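Local coordinates for protein SusD homolog (Bacteroides thetaiotaomicron, PDB 3EHM) that probably binds mucin O-glycans at the cell surface as a SusD-like lipoprotein, aiding their uptake by a gut bacterium, at residues I64-N69 and A274-Y279; N70-F75 and S315-E320; A79-T84 and E470-R475; P309-N314 and K466-A471; Y323-A328 and Y402-Y407. One frame throughout, in Å; residues are numbered along the deposited sequence.

Contact 1: residues I64-N69 and A274-Y279; sequences IGYFGN and ATIWGY
Gly65 passes its CA within 4.4 Å of the CA of Thr275, and its carbonyl O accepts a nearly straight hydrogen bond (168° at the hydrogen) from Ile276 N at 3.1 Å. Thr275 packs its CB against the glycine, 3.5 Å from Gly65 CA; a side chain on Gly65 would collide with that carbon. Thr275 OG1 accepts from Met465 N. Just past helix 60-63, Gly65 turns the chain out with positive phi in a Schellman motif, while the acceptor it offers meets the first turn of helix 274-282, so a helix end and a helix start are tied together beside the two-stranded antiparallel sheet of 67-69 and 270-272. A water extends the join, donating to Phe67 O and accepting from Ala274 N. Ile276 reaches Tyr66 CD2 with CD1 at 4.0 Å, since its CG1 branch extends opposite the main-chain N (chi1 -167°). One face of the Tyr66 ring carries Ile64 CD1 over its centre, and its hydroxyl bonds to Tyr442 O in helix 429-445.

Contact 2: residues N70-F75 and S315-E320; sequences NNNWGF and SKSKSE
Two asparagine amides, those of Asn70 and the Asx-turn residue Asn72, fasten loop 70-75 of this SusD-like protein to loop 315-320. The Asn70 amide pairs with both the N-H and the C=O of Ser319: OD1 of Asn70 accepts from Ser319 N at 3.1 Å, and ND2 donates to Ser319 O at 3.1 Å, with that acceptor in the amide plane. Both bonds are fairly straight, and a further bond from ND2 to Asn268 O fixes the amide's rotation. The group is carried there by CG standing anti to the backbone N (chi1 172°). Asn72 uses both ends as well. Its OD1 takes the N-H of Gly74 at 2.8 Å, closing the Asx turn in the loop that leads from strand 67-69 towards helix 85-110, while ND2 crosses to Ser315 O at 3.0 Å, approaching from above that carbonyl plane. Two waters bridge the Asn72 amide to Ser317 OG, one at each end of the amide. Lys318 lays CB and CG against Asn70 O, which is buried without a polar partner in the model; the extended lysine chain continues to Tyr267 O, where NZ is bonded. Phe75 closes the other end, its CZ 3.6 Å from Ser315 O.

Contact 3: residues A79-T84 and E470-R475; sequences ANWNFT and EAAPGR
The one-turn helix near residues 472-475 rests on the loop that leads into helix 85-110, joining residues far apart in the chain, with Trp81 as the main contact surface. Ala472 CB sits over one face of the indole as a CH-pi contact, 3.6 Å from the centroid of the five-membered ring and only 13° off its normal. Farther along, Pro473 CG reaches Trp81 CZ3 at 3.8 Å. Trp81 NE1 donates away from this helix, to Thr313 OG1, so the ring is held both by its face and by its polar edge. Replacing Trp81 by an alanine would probably open a gap beneath Ala472 and Pro473 and leave Thr313 OG1 without its indole partner. Arg475 stretches back along the loop: NH1 makes a weak hydrogen bond to Asn80 O at 3.0 Å, bent to 135° at the hydrogen, and pairs with Asp469 in a salt bridge. Arg475 CB lies 3.5 Å from Trp81 O. A water ties Trp81 O and Phe83 N to Arg475 O. Phe83 centres an inverse gamma turn, and Thr84 is the N-cap of helix 85-110, its OG1 accepting from Arg87 N.

Contact 4: residues P309-N314 and K466-A471; sequences PVAPTN and KPMDEA
Met468 N donates to Pro312 O at 2.9 Å in a nearly straight hydrogen bond (165°), and the next amide, Asp469 N, donates to Thr313 O at 3.1 Å along a more bent path (138°). These successive backbone bonds lace the two irregular loops together. Asp469 then turns to the following helix: OD1 of Asp469 accepts from Ala471 N at 3.1 Å, met from above the carboxylate plane, while OD2 faces Arg475. Two bonds of different kinds thus hold the carboxylate, and its negative charge is likely to be balanced by that arginine. Thr313, its hydroxyl engaged by Trp81 and its N-H by Asn62 OD1, turns carbon towards the other loop. Thr313 CB meets Pro467 CB at 3.7 Å, with the two side chains side by side, and Thr313 CG2, anti to the backbone N, meets Asp469 CB at 3.7 Å. Pro312 CG packs on Lys466 O, whose hydrogen-bond donor is Tyr407 OH. The selenomethionine Met468 runs alongside Asn314 and ends near Ala311, though the modelled position of its methyl is doubtful. The pairing is that of two irregular loops stitched by backbone bonds, with a capping bond from Asp469 to Ala471 N in the turn that leads into the helix near 472-475.

Contact 5: residues Y323-A328 and Y402-Y407; sequences YSAKFA and YKYGTY
Ser324 O accepts from a water at 2.7 Å and from Phe327 N at 3.1 Å, and the same water accepts a hydrogen bond from Tyr404 OH, also at 2.7 Å, bridging the two loops. A second water donates to both Tyr323 O and Lys403 O. The direct contact is made by the Tyr404 ring. Ala325 CA stands over the centre of the Tyr404 ring as a CH-pi contact, 3.9 Å from the centroid and 12° off the normal, while Lys403 CG covers the opposite face nearer the rim. Tyr323 O meets the ring at its edge, near the plane, 3.5 Å from Tyr404 CD2. At the phenol end, Ala328 CB packs 3.4 Å from Tyr404 OH and 3.6 Å from Tyr404 CE1. The ring enters this slot because CG lies beside the backbone N, anti to the carbonyl carbon (chi1 -50°). Substituting leucine for Tyr404 would probably leave the bridging water without its phenol donor and Ala325 without a flat surface to rest on. Phe308 also touches Tyr404, and Lys403 makes cation-pi contacts with Phe308 and Tyr297. Ser324 OG, bonded also to Thr321 O, accepts from Lys326 N at 3.2 Å, an ST turn that leads into the 3-10 turn 325-326 and sets Ala325 CA over the Tyr404 ring.

How the contacts relate
Contacts 1 to 5 form one continuous patch in which loops and helix ends far apart in sequence converge. Contact 4 is its hub: its centre lies about 10 Å from that of contact 1, 11 Å from those of contacts 2 and 3, and 12 Å from that of contact 5. It shares Glu470 and Ala471 with contact 3, and Tyr402 and Tyr407 of contact 5 reach it through their hydroxyls. Contacts 1 and 2 follow each other directly along residues 64-75. Contact 2 meets contact 5 by Asn70 OD1 against Ala325 CB at 3.6 Å. Contacts 3 and 5 lie farthest apart, about 21 Å between centres, and do not touch.

Contact 1: residues I64-N69 and A274-Y279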
# COMPACT_ATOMS: atom_id res chain seq x y z
N ILE A 64 -1.92 5.29 8.67
CA ILE A 64 -1.83 6.47 7.81
C ILE A 64 -3.13 7.24 7.61
O ILE A 64 -3.17 8.19 6.83
CB ILE A 64 -1.27 6.11 6.43
CG1 ILE A 64 -2.21 5.13 5.73
CG2 ILE A 64 0.14 5.55 6.59
CD1 ILE A 64 -1.69 4.61 4.43
N GLY A 65 -4.20 6.83 8.27
CA GLY A 65 -5.44 7.57 8.16
C GLY A 65 -6.36 7.34 6.98
O GLY A 65 -7.23 8.18 6.71
N TYR A 66 -6.16 6.25 6.24
CA TYR A 66 -7.06 5.93 5.13
C TYR A 66 -8.36 5.50 5.82
O TYR A 66 -9.46 5.82 5.38
CB TYR A 66 -6.56 4.74 4.31
CG TYR A 66 -5.70 5.04 3.11
CD1 TYR A 66 -5.27 4.01 2.28
CD2 TYR A 66 -5.32 6.35 2.79
CE1 TYR A 66 -4.49 4.26 1.16
CE2 TYR A 66 -4.53 6.61 1.67
CZ TYR A 66 -4.12 5.56 0.86
OH TYR A 66 -3.35 5.79 -0.25
N PHE A 67 -8.19 4.75 6.91
CA PHE A 67 -9.32 4.23 7.68
C PHE A 67 -9.19 4.54 9.16
O PHE A 67 -8.12 4.91 9.64
CB PHE A 67 -9.41 2.70 7.54
CG PHE A 67 -9.29 2.21 6.13
CD1 PHE A 67 -8.16 1.50 5.73
CD2 PHE A 67 -10.28 2.47 5.20
CE1 PHE A 67 -8.02 1.06 4.42
CE2 PHE A 67 -10.15 2.04 3.88
CZ PHE A 67 -9.02 1.33 3.49
N GLY A 68 -10.30 4.37 9.87
CA GLY A 68 -10.36 4.57 11.30
C GLY A 68 -11.08 3.34 11.83
O GLY A 68 -12.03 2.88 11.20
N ASN A 69 -10.63 2.80 12.96
CA ASN A 69 -11.26 1.60 13.52
C ASN A 69 -12.34 1.89 14.56
O ASN A 69 -12.14 2.71 15.47
CB ASN A 69 -10.22 0.70 14.19
CG ASN A 69 -9.08 0.30 13.27
OD1 ASN A 69 -9.29 -0.12 12.13
ND2 ASN A 69 -7.85 0.41 13.77
N ALA A 274 -9.32 9.82 9.59
CA ALA A 274 -9.21 11.26 9.80
C ALA A 274 -8.22 11.94 8.86
O ALA A 274 -8.51 13.01 8.32
CB ALA A 274 -8.82 11.55 11.24
N THR A 275 -7.07 11.32 8.66
CA THR A 275 -6.06 11.90 7.78
C THR A 275 -6.57 12.12 6.36
O THR A 275 -6.51 13.23 5.83
CB THR A 275 -4.80 11.03 7.73
OG1 THR A 275 -4.29 10.86 9.06
CG2 THR A 275 -3.73 11.70 6.87
N ILE A 276 -7.06 11.06 5.72
CA ILE A 276 -7.53 11.22 4.36
C ILE A 276 -8.72 12.18 4.30
O ILE A 276 -8.86 12.94 3.35
CB ILE A 276 -7.87 9.85 3.71
CG1 ILE A 276 -8.05 10.03 2.20
CG2 ILE A 276 -9.11 9.24 4.35
CD1 ILE A 276 -8.18 8.72 1.44
N TRP A 277 -9.57 12.17 5.32
CA TRP A 277 -10.70 13.08 5.34
C TRP A 277 -10.20 14.52 5.38
O TRP A 277 -10.70 15.37 4.66
CB TRP A 277 -11.59 12.85 6.57
CG TRP A 277 -12.54 14.00 6.78
CD1 TRP A 277 -13.70 14.25 6.11
CD2 TRP A 277 -12.35 15.11 7.68
NE1 TRP A 277 -14.25 15.44 6.53
CE2 TRP A 277 -13.44 15.99 7.49
CE3 TRP A 277 -11.36 15.45 8.61
CZ2 TRP A 277 -13.57 17.19 8.20
CZ3 TRP A 277 -11.49 16.64 9.32
CH2 TRP A 277 -12.59 17.49 9.11
N GLY A 278 -9.21 14.77 6.23
CA GLY A 278 -8.65 16.11 6.36
C GLY A 278 -8.18 16.69 5.04
O GLY A 278 -8.45 17.86 4.74
N TYR A 279 -7.47 15.88 4.26
CA TYR A 279 -6.99 16.34 2.96
C TYR A 279 -8.13 16.52 1.97
O TYR A 279 -8.24 17.55 1.32
CB TYR A 279 -5.95 15.35 2.40
CG TYR A 279 -4.61 15.44 3.08
CD1 TYR A 279 -3.75 16.51 2.85
CD2 TYR A 279 -4.21 14.47 4.01
CE1 TYR A 279 -2.53 16.63 3.52
CE2 TYR A 279 -3.00 14.58 4.69
CZ TYR A 279 -2.16 15.67 4.44
OH TYR A 279 -0.97 15.80 5.13
O HOH W 1 -7.94 7.29 11.05

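Contact 2: residues N70-F75 and S315-E320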
# COMPACT_ATOMS: atom_id res chain seq x y z
N ASN A 70 -13.48 1.22 14.44
CA ASN A 70 -14.57 1.35 15.41
C ASN A 70 -14.35 0.21 16.40
O ASN A 70 -15.21 -0.65 16.59
CB ASN A 70 -15.93 1.21 14.72
CG ASN A 70 -17.09 1.16 15.70
OD1 ASN A 70 -17.03 1.71 16.80
ND2 ASN A 70 -18.17 0.50 15.29
N ASN A 71 -13.17 0.20 17.01
CA ASN A 71 -12.79 -0.84 17.97
C ASN A 71 -11.35 -0.59 18.41
O ASN A 71 -10.62 0.15 17.75
CB ASN A 71 -12.89 -2.21 17.28
CG ASN A 71 -12.99 -3.37 18.26
OD1 ASN A 71 -13.38 -4.48 17.88
ND2 ASN A 71 -12.63 -3.12 19.51
N ASN A 72 -10.95 -1.18 19.53
CA ASN A 72 -9.57 -1.05 19.99
C ASN A 72 -9.05 -2.44 20.32
O ASN A 72 -7.88 -2.61 20.68
CB ASN A 72 -9.46 -0.12 21.21
CG ASN A 72 -10.21 -0.64 22.43
OD1 ASN A 72 -10.64 -1.79 22.47
ND2 ASN A 72 -10.35 0.22 23.43
N TRP A 73 -9.92 -3.44 20.18
CA TRP A 73 -9.59 -4.84 20.44
C TRP A 73 -8.89 -5.02 21.78
O TRP A 73 -8.05 -5.91 21.94
CB TRP A 73 -8.71 -5.39 19.31
CG TRP A 73 -9.44 -5.50 18.00
CD1 TRP A 73 -10.18 -6.57 17.56
CD2 TRP A 73 -9.53 -4.50 16.98
NE1 TRP A 73 -10.73 -6.29 16.34
CE2 TRP A 73 -10.35 -5.03 15.96
CE3 TRP A 73 -9.00 -3.21 16.84
CZ2 TRP A 73 -10.66 -4.30 14.80
CZ3 TRP A 73 -9.31 -2.49 15.68
CH2 TRP A 73 -10.13 -3.04 14.68
N GLY A 74 -9.25 -4.19 22.75
CA GLY A 74 -8.64 -4.28 24.07
C GLY A 74 -7.14 -4.08 24.03
O GLY A 74 -6.43 -4.55 24.92
N PHE A 75 -6.66 -3.39 23.00
CA PHE A 75 -5.24 -3.12 22.82
C PHE A 75 -4.45 -4.42 22.71
O PHE A 75 -3.28 -4.49 23.10
CB PHE A 75 -4.69 -2.29 23.99
CG PHE A 75 -5.54 -1.10 24.33
CD1 PHE A 75 -5.81 -0.12 23.39
CD2 PHE A 75 -6.10 -0.98 25.60
CE1 PHE A 75 -6.62 0.97 23.70
CE2 PHE A 75 -6.91 0.10 25.92
CZ PHE A 75 -7.18 1.08 24.97
N SER A 315 -8.62 4.69 20.44
CA SER A 315 -8.41 4.17 21.78
C SER A 315 -9.73 3.75 22.42
O SER A 315 -9.75 3.18 23.51
CB SER A 315 -7.72 5.21 22.66
OG SER A 315 -8.56 6.33 22.89
N LYS A 316 -10.84 4.04 21.74
CA LYS A 316 -12.16 3.70 22.25
C LYS A 316 -12.67 2.32 21.84
O LYS A 316 -12.31 1.80 20.78
CB LYS A 316 -13.18 4.76 21.80
CG LYS A 316 -13.46 5.86 22.81
CD LYS A 316 -12.22 6.63 23.20
CE LYS A 316 -12.57 7.80 24.13
NZ LYS A 316 -13.25 7.36 25.40
N SER A 317 -13.51 1.74 22.69
CA SER A 317 -14.10 0.43 22.42
C SER A 317 -15.10 0.54 21.27
O SER A 317 -15.57 1.62 20.94
CB SER A 317 -14.82 -0.10 23.66
OG SER A 317 -13.90 -0.32 24.72
N LYS A 318 -15.43 -0.60 20.67
CA LYS A 318 -16.40 -0.63 19.59
C LYS A 318 -17.76 -0.18 20.12
O LYS A 318 -18.11 -0.49 21.25
CB LYS A 318 -16.54 -2.04 19.02
CG LYS A 318 -17.59 -2.17 17.93
CD LYS A 318 -17.74 -3.61 17.47
CE LYS A 318 -18.79 -3.73 16.38
NZ LYS A 318 -19.05 -5.14 16.00
N SER A 319 -18.52 0.55 19.31
CA SER A 319 -19.85 1.00 19.72
C SER A 319 -20.81 0.89 18.54
O SER A 319 -20.40 0.94 17.38
CB SER A 319 -19.79 2.44 20.22
OG SER A 319 -21.09 2.90 20.58
N GLU A 320 -22.10 0.74 18.84
CA GLU A 320 -23.09 0.60 17.78
C GLU A 320 -24.32 1.49 17.93
O GLU A 320 -25.34 1.25 17.29
CB GLU A 320 -23.54 -0.86 17.68
CG GLU A 320 -22.38 -1.84 17.47
CD GLU A 320 -22.85 -3.25 17.15
OE1 GLU A 320 -23.51 -3.45 16.11
OE2 GLU A 320 -22.55 -4.16 17.95
O HOH W 2 -15.24 3.16 18.73
O HOH W 3 -12.62 -2.83 23.84
O HOH W 4 -11.00 -0.37 26.17

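Contact 3: residues A79-T84 and E470-R475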
# COMPACT_ATOMS: atom_id res chain seq x y z
N ALA A 79 -3.73 -3.17 15.53
CA ALA A 79 -4.47 -1.92 15.34
C ALA A 79 -3.94 -0.86 16.30
O ALA A 79 -3.86 0.33 15.97
CB ALA A 79 -5.96 -2.13 15.57
N ASN A 80 -3.57 -1.29 17.50
CA ASN A 80 -3.03 -0.37 18.48
C ASN A 80 -1.56 -0.62 18.76
O ASN A 80 -1.05 -0.39 19.85
CB ASN A 80 -3.86 -0.43 19.76
CG ASN A 80 -5.21 0.24 19.59
OD1 ASN A 80 -5.43 1.36 20.06
ND2 ASN A 80 -6.11 -0.43 18.88
N TRP A 81 -0.89 -1.11 17.72
CA TRP A 81 0.54 -1.36 17.72
C TRP A 81 1.05 -2.44 18.66
O TRP A 81 2.23 -2.45 19.02
CB TRP A 81 1.28 -0.04 18.01
CG TRP A 81 0.84 1.13 17.16
CD1 TRP A 81 -0.37 1.31 16.55
CD2 TRP A 81 1.59 2.33 16.92
NE1 TRP A 81 -0.43 2.55 15.95
CE2 TRP A 81 0.76 3.20 16.17
CE3 TRP A 81 2.87 2.76 17.28
CZ2 TRP A 81 1.18 4.47 15.76
CZ3 TRP A 81 3.29 4.03 16.88
CH2 TRP A 81 2.44 4.87 16.13
N ASN A 82 0.18 -3.36 19.07
CA ASN A 82 0.60 -4.45 19.94
C ASN A 82 0.86 -5.64 19.02
O ASN A 82 -0.05 -6.41 18.70
CB ASN A 82 -0.50 -4.78 20.95
CG ASN A 82 -0.02 -5.70 22.06
OD1 ASN A 82 -0.73 -5.96 23.03
ND2 ASN A 82 1.20 -6.21 21.91
N PHE A 83 2.11 -5.78 18.58
CA PHE A 83 2.48 -6.84 17.66
C PHE A 83 2.70 -8.19 18.33
O PHE A 83 3.83 -8.65 18.49
CB PHE A 83 3.73 -6.41 16.88
CG PHE A 83 3.57 -5.12 16.12
CD1 PHE A 83 2.31 -4.67 15.73
CD2 PHE A 83 4.68 -4.37 15.75
CE1 PHE A 83 2.16 -3.49 14.99
CE2 PHE A 83 4.55 -3.19 15.00
CZ PHE A 83 3.28 -2.76 14.62
N THR A 84 1.60 -8.84 18.69
CA THR A 84 1.64 -10.13 19.36
C THR A 84 2.14 -11.26 18.47
O THR A 84 2.14 -11.15 17.25
CB THR A 84 0.25 -10.53 19.87
OG1 THR A 84 -0.62 -10.72 18.75
CG2 THR A 84 -0.31 -9.43 20.77
N GLU A 470 -2.33 7.29 22.83
CA GLU A 470 -0.98 7.75 23.15
C GLU A 470 -0.06 6.69 23.74
O GLU A 470 1.14 6.92 23.89
CB GLU A 470 -1.06 8.96 24.08
CG GLU A 470 -1.70 10.18 23.43
CD GLU A 470 -1.48 11.45 24.24
OE1 GLU A 470 -1.95 11.51 25.40
OE2 GLU A 470 -0.85 12.39 23.70
N ALA A 471 -0.61 5.53 24.08
CA ALA A 471 0.20 4.46 24.64
C ALA A 471 0.73 3.54 23.54
O ALA A 471 1.60 2.70 23.79
CB ALA A 471 -0.61 3.65 25.64
N ALA A 472 0.22 3.70 22.32
CA ALA A 472 0.64 2.87 21.19
C ALA A 472 2.13 2.94 20.85
O ALA A 472 2.78 1.91 20.69
CB ALA A 472 -0.20 3.20 19.95
N PRO A 473 2.69 4.16 20.71
CA PRO A 473 4.12 4.27 20.38
C PRO A 473 5.01 3.51 21.37
O PRO A 473 6.01 2.91 20.98
CB PRO A 473 4.36 5.77 20.40
CG PRO A 473 3.03 6.32 19.92
CD PRO A 473 2.06 5.49 20.73
N GLY A 474 4.64 3.55 22.64
CA GLY A 474 5.43 2.87 23.65
C GLY A 474 5.48 1.37 23.45
O GLY A 474 6.46 0.72 23.83
N ARG A 475 4.43 0.82 22.85
CA ARG A 475 4.36 -0.62 22.61
C ARG A 475 5.39 -1.12 21.60
O ARG A 475 5.71 -2.31 21.59
CB ARG A 475 2.95 -1.02 22.14
CG ARG A 475 1.87 -0.75 23.16
CD ARG A 475 0.55 -1.44 22.82
NE ARG A 475 -0.44 -1.19 23.86
CZ ARG A 475 -1.40 -0.27 23.80
NH1 ARG A 475 -1.51 0.50 22.72
NH2 ARG A 475 -2.22 -0.09 24.83
O HOH W 5 4.39 -4.19 19.37

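Contact 4: residues P309-N314 and K466-A471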
# COMPACT_ATOMS: atom_id res chain seq x y z
N PRO A 309 -15.18 11.35 10.19
CA PRO A 309 -14.06 10.40 10.27
C PRO A 309 -13.85 9.79 11.65
O PRO A 309 -14.40 10.26 12.65
CB PRO A 309 -12.88 11.25 9.84
CG PRO A 309 -13.20 12.56 10.49
CD PRO A 309 -14.68 12.74 10.18
N VAL A 310 -13.05 8.73 11.69
CA VAL A 310 -12.70 8.06 12.93
C VAL A 310 -11.19 8.26 13.04
O VAL A 310 -10.46 8.05 12.06
CB VAL A 310 -13.04 6.55 12.87
CG1 VAL A 310 -12.55 5.85 14.13
CG2 VAL A 310 -14.55 6.38 12.74
N ALA A 311 -10.73 8.69 14.20
CA ALA A 311 -9.31 8.97 14.40
C ALA A 311 -8.42 7.75 14.24
O ALA A 311 -8.85 6.61 14.42
CB ALA A 311 -9.10 9.62 15.76
N PRO A 312 -7.14 7.97 13.88
CA PRO A 312 -6.20 6.86 13.71
C PRO A 312 -5.85 6.23 15.05
O PRO A 312 -5.80 6.92 16.07
CB PRO A 312 -5.01 7.52 13.04
CG PRO A 312 -5.01 8.89 13.64
CD PRO A 312 -6.48 9.26 13.60
N THR A 313 -5.63 4.92 15.03
CA THR A 313 -5.28 4.18 16.23
C THR A 313 -6.25 4.55 17.36
O THR A 313 -5.86 5.03 18.42
CB THR A 313 -3.81 4.47 16.63
OG1 THR A 313 -2.97 4.27 15.49
CG2 THR A 313 -3.35 3.53 17.74
N ASN A 314 -7.53 4.30 17.09
CA ASN A 314 -8.63 4.58 18.01
C ASN A 314 -8.38 3.94 19.37
O ASN A 314 -7.98 2.78 19.44
CB ASN A 314 -9.93 4.04 17.42
CG ASN A 314 -11.16 4.44 18.23
OD1 ASN A 314 -12.28 4.08 17.88
ND2 ASN A 314 -10.96 5.20 19.30
N LYS A 466 -2.14 12.44 14.26
CA LYS A 466 -1.43 11.64 15.25
C LYS A 466 -2.32 10.55 15.83
O LYS A 466 -3.54 10.70 15.88
CB LYS A 466 -0.93 12.55 16.38
CG LYS A 466 -2.06 13.16 17.19
CD LYS A 466 -1.56 14.20 18.17
CE LYS A 466 -2.74 14.83 18.90
NZ LYS A 466 -2.47 16.27 19.23
N PRO A 467 -1.72 9.45 16.29
CA PRO A 467 -2.53 8.37 16.86
C PRO A 467 -3.29 8.85 18.09
O PRO A 467 -2.78 9.64 18.88
CB PRO A 467 -1.50 7.29 17.17
CG PRO A 467 -0.24 8.07 17.43
CD PRO A 467 -0.28 9.11 16.34
N MSE A 468 -4.52 8.37 18.26
CA MSE A 468 -5.34 8.76 19.39
C MSE A 468 -4.88 8.05 20.66
O MSE A 468 -4.90 8.63 21.75
CB MSE A 468 -6.80 8.43 19.11
CG MSE A 468 -7.74 8.86 20.21
SE MSE A 468 -9.56 8.43 19.78
CE MSE A 468 -9.36 7.63 18.03
N ASP A 469 -4.47 6.79 20.51
CA ASP A 469 -3.99 5.99 21.63
C ASP A 469 -2.53 6.37 21.90
O ASP A 469 -1.62 5.83 21.28
CB ASP A 469 -4.09 4.50 21.27
CG ASP A 469 -3.60 3.59 22.39
OD1 ASP A 469 -3.31 4.10 23.50
OD2 ASP A 469 -3.53 2.37 22.15
N GLU A 470 -2.33 7.29 22.83
CA GLU A 470 -0.98 7.75 23.15
C GLU A 470 -0.06 6.69 23.74
O GLU A 470 1.14 6.92 23.89
CB GLU A 470 -1.06 8.96 24.08
CG GLU A 470 -1.70 10.18 23.43
CD GLU A 470 -1.48 11.45 24.24
OE1 GLU A 470 -1.95 11.51 25.40
OE2 GLU A 470 -0.85 12.39 23.70
N ALA A 471 -0.61 5.53 24.08
CA ALA A 471 0.20 4.46 24.64
C ALA A 471 0.73 3.54 23.54
O ALA A 471 1.60 2.70 23.79
CB ALA A 471 -0.61 3.65 25.64

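Contact 5: residues Y323-A328 and Y402-Y407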
# COMPACT_ATOMS: atom_id res chain seq x y z
N TYR A 323 -25.01 7.36 17.82
CA TYR A 323 -24.00 8.40 18.02
C TYR A 323 -22.59 7.80 17.92
O TYR A 323 -21.61 8.49 18.19
CB TYR A 323 -24.15 9.04 19.40
CG TYR A 323 -25.37 9.92 19.58
CD1 TYR A 323 -25.46 11.16 18.95
CD2 TYR A 323 -26.42 9.52 20.41
CE1 TYR A 323 -26.56 11.99 19.14
CE2 TYR A 323 -27.53 10.34 20.60
CZ TYR A 323 -27.60 11.57 19.96
OH TYR A 323 -28.69 12.38 20.15
N SER A 324 -22.50 6.53 17.54
CA SER A 324 -21.21 5.85 17.47
C SER A 324 -20.53 5.82 16.11
O SER A 324 -21.12 6.19 15.09
CB SER A 324 -21.37 4.41 17.95
OG SER A 324 -22.02 3.64 16.95
N ALA A 325 -19.29 5.33 16.09
CA ALA A 325 -18.52 5.23 14.86
C ALA A 325 -19.15 4.21 13.92
O ALA A 325 -18.76 4.11 12.76
CB ALA A 325 -17.07 4.87 15.17
N LYS A 326 -20.11 3.44 14.42
CA LYS A 326 -20.76 2.46 13.56
C LYS A 326 -21.39 3.21 12.40
O LYS A 326 -21.48 2.70 11.28
CB LYS A 326 -21.84 1.67 14.31
CG LYS A 326 -22.67 0.77 13.38
CD LYS A 326 -23.64 -0.14 14.13
CE LYS A 326 -24.48 -0.95 13.14
NZ LYS A 326 -25.37 -1.93 13.83
N PHE A 327 -21.81 4.45 12.67
CA PHE A 327 -22.43 5.26 11.64
C PHE A 327 -21.58 6.41 11.11
O PHE A 327 -22.10 7.38 10.56
CB PHE A 327 -23.78 5.76 12.14
CG PHE A 327 -24.70 4.66 12.54
CD1 PHE A 327 -24.78 4.24 13.86
CD2 PHE A 327 -25.44 3.97 11.58
CE1 PHE A 327 -25.57 3.15 14.23
CE2 PHE A 327 -26.23 2.88 11.93
CZ PHE A 327 -26.29 2.47 13.26
N ALA A 328 -20.27 6.29 11.28
CA ALA A 328 -19.36 7.30 10.77
C ALA A 328 -19.29 7.01 9.27
O ALA A 328 -19.82 5.99 8.82
CB ALA A 328 -17.98 7.13 11.40
N TYR A 402 -14.70 16.35 16.19
CA TYR A 402 -14.62 14.91 16.36
C TYR A 402 -15.70 14.47 17.33
O TYR A 402 -15.73 14.90 18.48
CB TYR A 402 -13.24 14.50 16.88
CG TYR A 402 -13.04 13.00 16.81
CD1 TYR A 402 -13.07 12.35 15.58
CD2 TYR A 402 -12.84 12.24 17.96
CE1 TYR A 402 -12.92 10.97 15.49
CE2 TYR A 402 -12.69 10.86 17.89
CZ TYR A 402 -12.73 10.23 16.65
OH TYR A 402 -12.59 8.86 16.56
N LYS A 403 -16.59 13.59 16.88
CA LYS A 403 -17.69 13.16 17.72
C LYS A 403 -17.60 11.81 18.41
O LYS A 403 -18.53 11.42 19.12
CB LYS A 403 -18.99 13.24 16.91
CG LYS A 403 -18.80 12.94 15.43
CD LYS A 403 -20.11 13.01 14.66
CE LYS A 403 -20.72 14.40 14.65
NZ LYS A 403 -19.99 15.36 13.78
N TYR A 404 -16.49 11.10 18.25
CA TYR A 404 -16.37 9.78 18.86
C TYR A 404 -15.36 9.69 20.00
O TYR A 404 -14.73 8.66 20.20
CB TYR A 404 -16.05 8.75 17.78
CG TYR A 404 -16.99 8.86 16.60
CD1 TYR A 404 -16.50 9.13 15.32
CD2 TYR A 404 -18.37 8.77 16.77
CE1 TYR A 404 -17.37 9.29 14.24
CE2 TYR A 404 -19.25 8.93 15.70
CZ TYR A 404 -18.74 9.20 14.44
OH TYR A 404 -19.59 9.39 13.38
N GLY A 405 -15.21 10.78 20.74
CA GLY A 405 -14.28 10.80 21.84
C GLY A 405 -13.48 12.08 21.88
O GLY A 405 -13.80 13.03 21.16
N THR A 406 -12.46 12.11 22.72
CA THR A 406 -11.62 13.30 22.86
C THR A 406 -10.38 13.19 21.98
O THR A 406 -9.45 12.45 22.29
CB THR A 406 -11.17 13.48 24.32
OG1 THR A 406 -12.33 13.68 25.14
CG2 THR A 406 -10.25 14.67 24.45
N TYR A 407 -10.38 13.94 20.88
CA TYR A 407 -9.26 13.92 19.96
C TYR A 407 -9.18 15.20 19.14
O TYR A 407 -10.19 15.76 18.73
CB TYR A 407 -9.38 12.74 18.99
CG TYR A 407 -8.25 12.67 17.98
CD1 TYR A 407 -7.02 12.10 18.31
CD2 TYR A 407 -8.40 13.21 16.70
CE1 TYR A 407 -5.97 12.06 17.40
CE2 TYR A 407 -7.35 13.17 15.77
CZ TYR A 407 -6.14 12.60 16.13
OH TYR A 407 -5.10 12.55 15.22
O HOH W 6 -20.06 9.23 20.46
O HOH W 7 -22.03 8.64 14.31